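Local coordinates for protein folylpolyglutamate synthase/dihydrofolate synthase (PDB 1O5Z) that probably catalyses the ATP-dependent ligation of L-glutamate to dihydropteroate and to tetrahydrofolate polyglutamates, with magnesium as cofactor, in folate biosynthesis, at residues E257-G269 with E292-N304. Residues are numbered along the deposited sequence; the frame is centred on the assembly and turned at random.
Sequences ENTFEDLVLTMNG and EKAIREGLKNAKN. With SO4 (sulfate ion), chain C.
Arg296 crosses from helix 292-301 to the bulge between the two halves of strand 259-265 and takes two backbone carbonyls in its guanidinium plane. Arg296 NH2 reaches Glu261 O at 3.1 Å in a nearly straight bond (168°), whereas its NH1 meets Asp262 O from above the carbonyl plane. The chain is extended from CG to NE, and the methyl CD2 of Leu263 sits over the centre of one guanidinium face. One turn back, Glu292 OE2 accepts from Arg296 NE (2.9 Å) and NH2, a side-on salt bridge in the guanidinium plane that fixes the group's rotation. Replacing Arg296 by alanine removes all these N-H groups, which is likely to leave the Glu292 carboxylate without its charge partner and both carbonyls without this donor.

The packed side begins at the Phe260 ring: CE2 meets Glu292 CG at 3.5 Å, with Glu292 OE1 at the ring edge and the two planes 63° apart, and Phe260 CZ meets Ile295 CD1 at 3.6 Å. It continues through Leu263 CD1 against Leu299 CD1 to Met267 SD, 4.2 Å from Ala302 CB. Helix 271-286 adds Leu280 beside Leu263 and Ile295. The strand is an edge strand of a three-stranded antiparallel sheet within the Mur ligase-type middle domain; Asp262 and Leu263 form a G1 bulge opposite Phe252. Residues 263-265 run nearly parallel to helix 292-301, their axes 21° apart and 6.7 Å at closest approach.

Along the looser, wetter flank, one water bridges Val264 O and Arg296 O, and the exposed Lys300 merely brushes Val264. Past the strand, Thr266 OG1 donates to Lys300 O at 2.6 Å, on a lone pair in the carbonyl plane. Asn304 ND2 donates to a sulfate, probably from the crystallisation liquor, also held by the backbone nitrogens of Gly62, Gly64 and Ser65, consistent with the phosphate-binding P-loop.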
loop_
_atom_site.group_PDB
_atom_site.type_symbol
_atom_site.label_atom_id
_atom_site.label_comp_id
_atom_site.label_asym_id
_atom_site.label_seq_id
_atom_site.Cartn_x
_atom_site.Cartn_y
_atom_site.Cartn_z
ATOM N N GLU A 257 -17.178 17.029 8.571
ATOM C CA GLU A 257 -17.997 18.147 8.089
ATOM C C GLU A 257 -19.339 17.580 7.705
ATOM O O GLU A 257 -20.361 18.051 8.160
ATOM C CB GLU A 257 -17.392 18.804 6.864
ATOM C CG GLU A 257 -16.259 19.773 7.157
ATOM C CD GLU A 257 -16.011 20.777 6.009
ATOM O OE1 GLU A 257 -16.543 21.922 6.102
ATOM O OE2 GLU A 257 -15.287 20.441 5.024
ATOM N N ASN A 258 -19.306 16.555 6.866
ATOM C CA ASN A 258 -20.480 15.804 6.489
ATOM C C ASN A 258 -20.653 14.575 7.340
ATOM O O ASN A 258 -19.711 14.057 7.949
ATOM C CB ASN A 258 -20.392 15.329 5.049
ATOM C CG ASN A 258 -20.110 16.453 4.093
ATOM O OD1 ASN A 258 -20.631 17.548 4.252
ATOM N ND2 ASN A 258 -19.235 16.205 3.117
ATOM N N THR A 259 -21.884 14.094 7.320
ATOM C CA THR A 259 -22.287 12.901 8.013
ATOM C C THR A 259 -22.897 11.954 6.997
ATOM O O THR A 259 -23.659 12.363 6.126
ATOM C CB THR A 259 -23.257 13.286 9.123
ATOM O OG1 THR A 259 -22.491 13.807 10.218
ATOM C CG2 THR A 259 -23.994 12.063 9.697
ATOM N N PHE A 260 -22.496 10.695 7.084
ATOM C CA PHE A 260 -22.978 9.658 6.200
ATOM C C PHE A 260 -23.308 8.461 7.076
ATOM O O PHE A 260 -22.611 8.188 8.061
ATOM C CB PHE A 260 -21.921 9.304 5.173
ATOM C CG PHE A 260 -21.519 10.457 4.300
ATOM C CD1 PHE A 260 -20.236 10.988 4.365
ATOM C CD2 PHE A 260 -22.436 11.022 3.401
ATOM C CE1 PHE A 260 -19.867 12.068 3.536
ATOM C CE2 PHE A 260 -22.079 12.104 2.565
ATOM C CZ PHE A 260 -20.800 12.628 2.640
ATOM N N GLU A 261 -24.396 7.778 6.744
ATOM C CA GLU A 261 -24.812 6.596 7.478
ATOM C C GLU A 261 -24.801 5.373 6.559
ATOM O O GLU A 261 -25.115 5.482 5.379
ATOM C CB GLU A 261 -26.219 6.790 8.045
ATOM C CG GLU A 261 -26.498 8.141 8.694
ATOM C CD GLU A 261 -27.850 8.116 9.370
ATOM O OE1 GLU A 261 -28.104 7.162 10.144
ATOM O OE2 GLU A 261 -28.675 9.021 9.130
ATOM N N ASP A 262 -24.448 4.216 7.107
ATOM C CA ASP A 262 -24.373 2.965 6.334
ATOM C C ASP A 262 -23.575 3.041 5.026
ATOM O O ASP A 262 -24.023 2.585 3.977
ATOM C CB ASP A 262 -25.760 2.367 6.126
ATOM C CG ASP A 262 -26.401 1.997 7.443
ATOM O OD1 ASP A 262 -27.614 2.269 7.609
ATOM O OD2 ASP A 262 -25.756 1.466 8.395
ATOM N N LEU A 263 -22.384 3.612 5.135
ATOM C CA LEU A 263 -21.377 3.471 4.122
ATOM C C LEU A 263 -20.872 2.039 4.123
ATOM O O LEU A 263 -20.862 1.383 5.140
ATOM C CB LEU A 263 -20.219 4.414 4.389
ATOM C CG LEU A 263 -20.527 5.912 4.439
ATOM C CD1 LEU A 263 -19.315 6.618 4.970
ATOM C CD2 LEU A 263 -20.846 6.448 3.066
ATOM N N VAL A 264 -20.427 1.580 2.972
ATOM C CA VAL A 264 -20.009 0.216 2.790
ATOM C C VAL A 264 -18.594 0.165 2.220
ATOM O O VAL A 264 -18.273 0.819 1.206
ATOM C CB VAL A 264 -21.007 -0.520 1.882
ATOM C CG1 VAL A 264 -20.561 -1.969 1.614
ATOM C CG2 VAL A 264 -22.407 -0.509 2.527
ATOM N N LEU A 265 -17.744 -0.584 2.913
ATOM C CA LEU A 265 -16.457 -0.961 2.399
ATOM C C LEU A 265 -16.450 -2.390 1.951
ATOM O O LEU A 265 -16.901 -3.295 2.647
ATOM C CB LEU A 265 -15.411 -0.885 3.469
ATOM C CG LEU A 265 -14.622 0.353 3.772
ATOM C CD1 LEU A 265 -13.614 -0.128 4.765
ATOM C CD2 LEU A 265 -13.930 0.940 2.564
ATOM N N THR A 266 -15.848 -2.603 0.813
ATOM C CA THR A 266 -15.655 -3.930 0.324
ATOM C C THR A 266 -14.476 -4.546 1.046
ATOM O O THR A 266 -14.540 -5.699 1.483
ATOM C CB THR A 266 -15.465 -3.841 -1.164
ATOM O OG1 THR A 266 -16.685 -3.334 -1.701
ATOM C CG2 THR A 266 -15.346 -5.213 -1.810
ATOM N N MET A 267 -13.431 -3.743 1.212
ATOM C CA MET A 267 -12.249 -4.140 1.977
ATOM C C MET A 267 -12.645 -4.581 3.366
ATOM O O MET A 267 -13.486 -3.938 4.032
ATOM C CB MET A 267 -11.302 -2.976 2.140
ATOM C CG MET A 267 -10.560 -2.584 0.912
ATOM S SD MET A 267 -9.580 -1.121 1.320
ATOM C CE MET A 267 -8.294 -1.979 2.177
ATOM N N ASN A 268 -12.050 -5.683 3.805
ATOM C CA ASN A 268 -12.408 -6.294 5.081
ATOM C C ASN A 268 -11.398 -5.953 6.112
ATOM O O ASN A 268 -10.275 -5.636 5.782
ATOM C CB ASN A 268 -12.509 -7.766 4.914
ATOM C CG ASN A 268 -13.598 -8.133 3.972
ATOM O OD1 ASN A 268 -14.812 -8.006 4.300
ATOM N ND2 ASN A 268 -13.201 -8.564 2.769
ATOM N N GLY A 269 -11.822 -5.955 7.361
ATOM C CA GLY A 269 -10.973 -5.533 8.452
ATOM C C GLY A 269 -11.485 -4.226 9.028
ATOM O O GLY A 269 -11.794 -3.279 8.270
ATOM N N GLU A 292 -21.828 12.506 -2.662
ATOM C CA GLU A 292 -22.015 11.340 -1.829
ATOM C C GLU A 292 -21.997 10.067 -2.667
ATOM O O GLU A 292 -21.510 9.038 -2.216
ATOM C CB GLU A 292 -23.345 11.438 -1.069
ATOM C CG GLU A 292 -23.541 10.291 -0.113
ATOM C CD GLU A 292 -24.814 10.400 0.677
ATOM O OE1 GLU A 292 -25.228 11.537 0.923
ATOM O OE2 GLU A 292 -25.391 9.357 1.052
ATOM N N LYS A 293 -22.524 10.138 -3.890
ATOM C CA LYS A 293 -22.449 8.990 -4.800
ATOM C C LYS A 293 -21.013 8.498 -5.021
ATOM O O LYS A 293 -20.771 7.297 -4.963
ATOM C CB LYS A 293 -23.095 9.317 -6.148
ATOM C CG LYS A 293 -23.163 8.133 -7.130
ATOM C CD LYS A 293 -23.640 8.565 -8.520
ATOM C CE LYS A 293 -24.247 7.373 -9.319
ATOM N NZ LYS A 293 -23.220 6.690 -10.200
ATOM N N ALA A 294 -20.105 9.429 -5.320
ATOM C CA ALA A 294 -18.706 9.138 -5.536
ATOM C C ALA A 294 -18.007 8.575 -4.284
ATOM O O ALA A 294 -17.155 7.714 -4.375
ATOM C CB ALA A 294 -17.970 10.399 -5.987
ATOM N N ILE A 295 -18.371 9.104 -3.128
ATOM C CA ILE A 295 -17.818 8.662 -1.878
ATOM C C ILE A 295 -18.260 7.213 -1.703
ATOM O O ILE A 295 -17.446 6.320 -1.431
ATOM C CB ILE A 295 -18.330 9.583 -0.719
ATOM C CG1 ILE A 295 -17.613 10.915 -0.742
ATOM C CG2 ILE A 295 -18.120 8.951 0.643
ATOM C CD1 ILE A 295 -18.331 11.957 0.048
ATOM N N ARG A 296 -19.548 6.951 -1.850
ATOM C CA ARG A 296 -20.009 5.585 -1.643
ATOM C C ARG A 296 -19.413 4.616 -2.653
ATOM O O ARG A 296 -19.051 3.493 -2.302
ATOM C CB ARG A 296 -21.504 5.520 -1.720
ATOM C CG ARG A 296 -22.159 6.209 -0.590
ATOM C CD ARG A 296 -23.679 6.072 -0.601
ATOM N NE ARG A 296 -24.242 6.790 0.531
ATOM C CZ ARG A 296 -24.439 6.263 1.736
ATOM N NH1 ARG A 296 -24.165 4.992 1.963
ATOM N NH2 ARG A 296 -24.935 7.012 2.730
ATOM N N GLU A 297 -19.333 5.027 -3.907
ATOM C CA GLU A 297 -18.859 4.117 -4.935
ATOM C C GLU A 297 -17.362 3.920 -4.806
ATOM O O GLU A 297 -16.898 2.813 -4.909
ATOM C CB GLU A 297 -19.224 4.597 -6.343
ATOM C CG GLU A 297 -18.423 3.928 -7.466
ATOM C CD GLU A 297 -18.769 4.473 -8.848
ATOM O OE1 GLU A 297 -19.892 4.162 -9.272
ATOM O OE2 GLU A 297 -17.926 5.196 -9.486
ATOM N N GLY A 298 -16.640 4.996 -4.562
ATOM C CA GLY A 298 -15.187 4.960 -4.374
ATOM C C GLY A 298 -14.779 4.071 -3.222
ATOM O O GLY A 298 -13.870 3.247 -3.385
ATOM N N LEU A 299 -15.488 4.188 -2.085
ATOM C CA LEU A 299 -15.306 3.266 -0.931
ATOM C C LEU A 299 -15.651 1.803 -1.221
ATOM O O LEU A 299 -14.973 0.892 -0.772
ATOM C CB LEU A 299 -16.140 3.723 0.262
ATOM C CG LEU A 299 -15.719 5.040 0.909
ATOM C CD1 LEU A 299 -16.632 5.361 2.017
ATOM C CD2 LEU A 299 -14.290 5.013 1.400
ATOM N N LYS A 300 -16.712 1.582 -1.968
ATOM C CA LYS A 300 -17.035 0.239 -2.445
ATOM C C LYS A 300 -15.947 -0.352 -3.356
ATOM O O LYS A 300 -15.770 -1.566 -3.415
ATOM C CB LYS A 300 -18.372 0.251 -3.194
ATOM C CG LYS A 300 -19.264 -0.832 -2.726
ATOM C CD LYS A 300 -20.729 -0.643 -3.083
ATOM C CE LYS A 300 -21.563 -1.857 -2.434
ATOM N NZ LYS A 300 -23.051 -1.587 -2.063
ATOM N N ASN A 301 -15.258 0.524 -4.089
ATOM C CA ASN A 301 -14.279 0.152 -5.142
ATOM C C ASN A 301 -12.856 0.027 -4.643
ATOM O O ASN A 301 -12.055 -0.652 -5.257
ATOM C CB ASN A 301 -14.254 1.201 -6.253
ATOM C CG ASN A 301 -15.438 1.139 -7.190
ATOM O OD1 ASN A 301 -16.257 0.232 -7.171
ATOM N ND2 ASN A 301 -15.516 2.132 -8.044
ATOM N N ALA A 302 -12.545 0.714 -3.549
ATOM C CA ALA A 302 -11.230 0.616 -2.919
ATOM C C ALA A 302 -10.774 -0.827 -2.625
ATOM O O ALA A 302 -11.550 -1.675 -2.139
ATOM C CB ALA A 302 -11.187 1.414 -1.635
ATOM N N LYS A 303 -9.491 -1.050 -2.871
ATOM C CA LYS A 303 -8.884 -2.349 -2.734
ATOM C C LYS A 303 -7.442 -2.150 -2.295
ATOM O O LYS A 303 -6.739 -1.351 -2.901
ATOM C CB LYS A 303 -8.893 -3.030 -4.082
ATOM C CG LYS A 303 -8.363 -4.476 -4.017
ATOM C CD LYS A 303 -8.640 -5.258 -5.321
ATOM C CE LYS A 303 -10.099 -5.857 -5.355
ATOM N NZ LYS A 303 -10.738 -5.648 -6.714
ATOM N N ASN A 304 -7.007 -2.851 -1.247
ATOM C CA ASN A 304 -5.629 -2.839 -0.841
ATOM C C ASN A 304 -5.064 -4.210 -1.043
ATOM O O ASN A 304 -5.379 -5.148 -0.309
ATOM C CB ASN A 304 -5.494 -2.409 0.624
ATOM C CG ASN A 304 -4.060 -1.938 0.972
ATOM O OD1 ASN A 304 -3.163 -1.947 0.118
ATOM N ND2 ASN A 304 -3.850 -1.552 2.219
HETATM S S SO4 C . -1.215 0.110 3.924
HETATM O O1 SO4 C . -0.750 -0.098 5.289
HETATM O O2 SO4 C . -1.117 -1.061 3.084
HETATM O O3 SO4 C . -0.324 1.158 3.414
HETATM O O4 SO4 C . -2.632 0.490 3.889
HETATM O O HOH W 1 -19.814 2.507 -0.009
HETATM O O HOH W 2 -13.401 -1.346 -0.452
#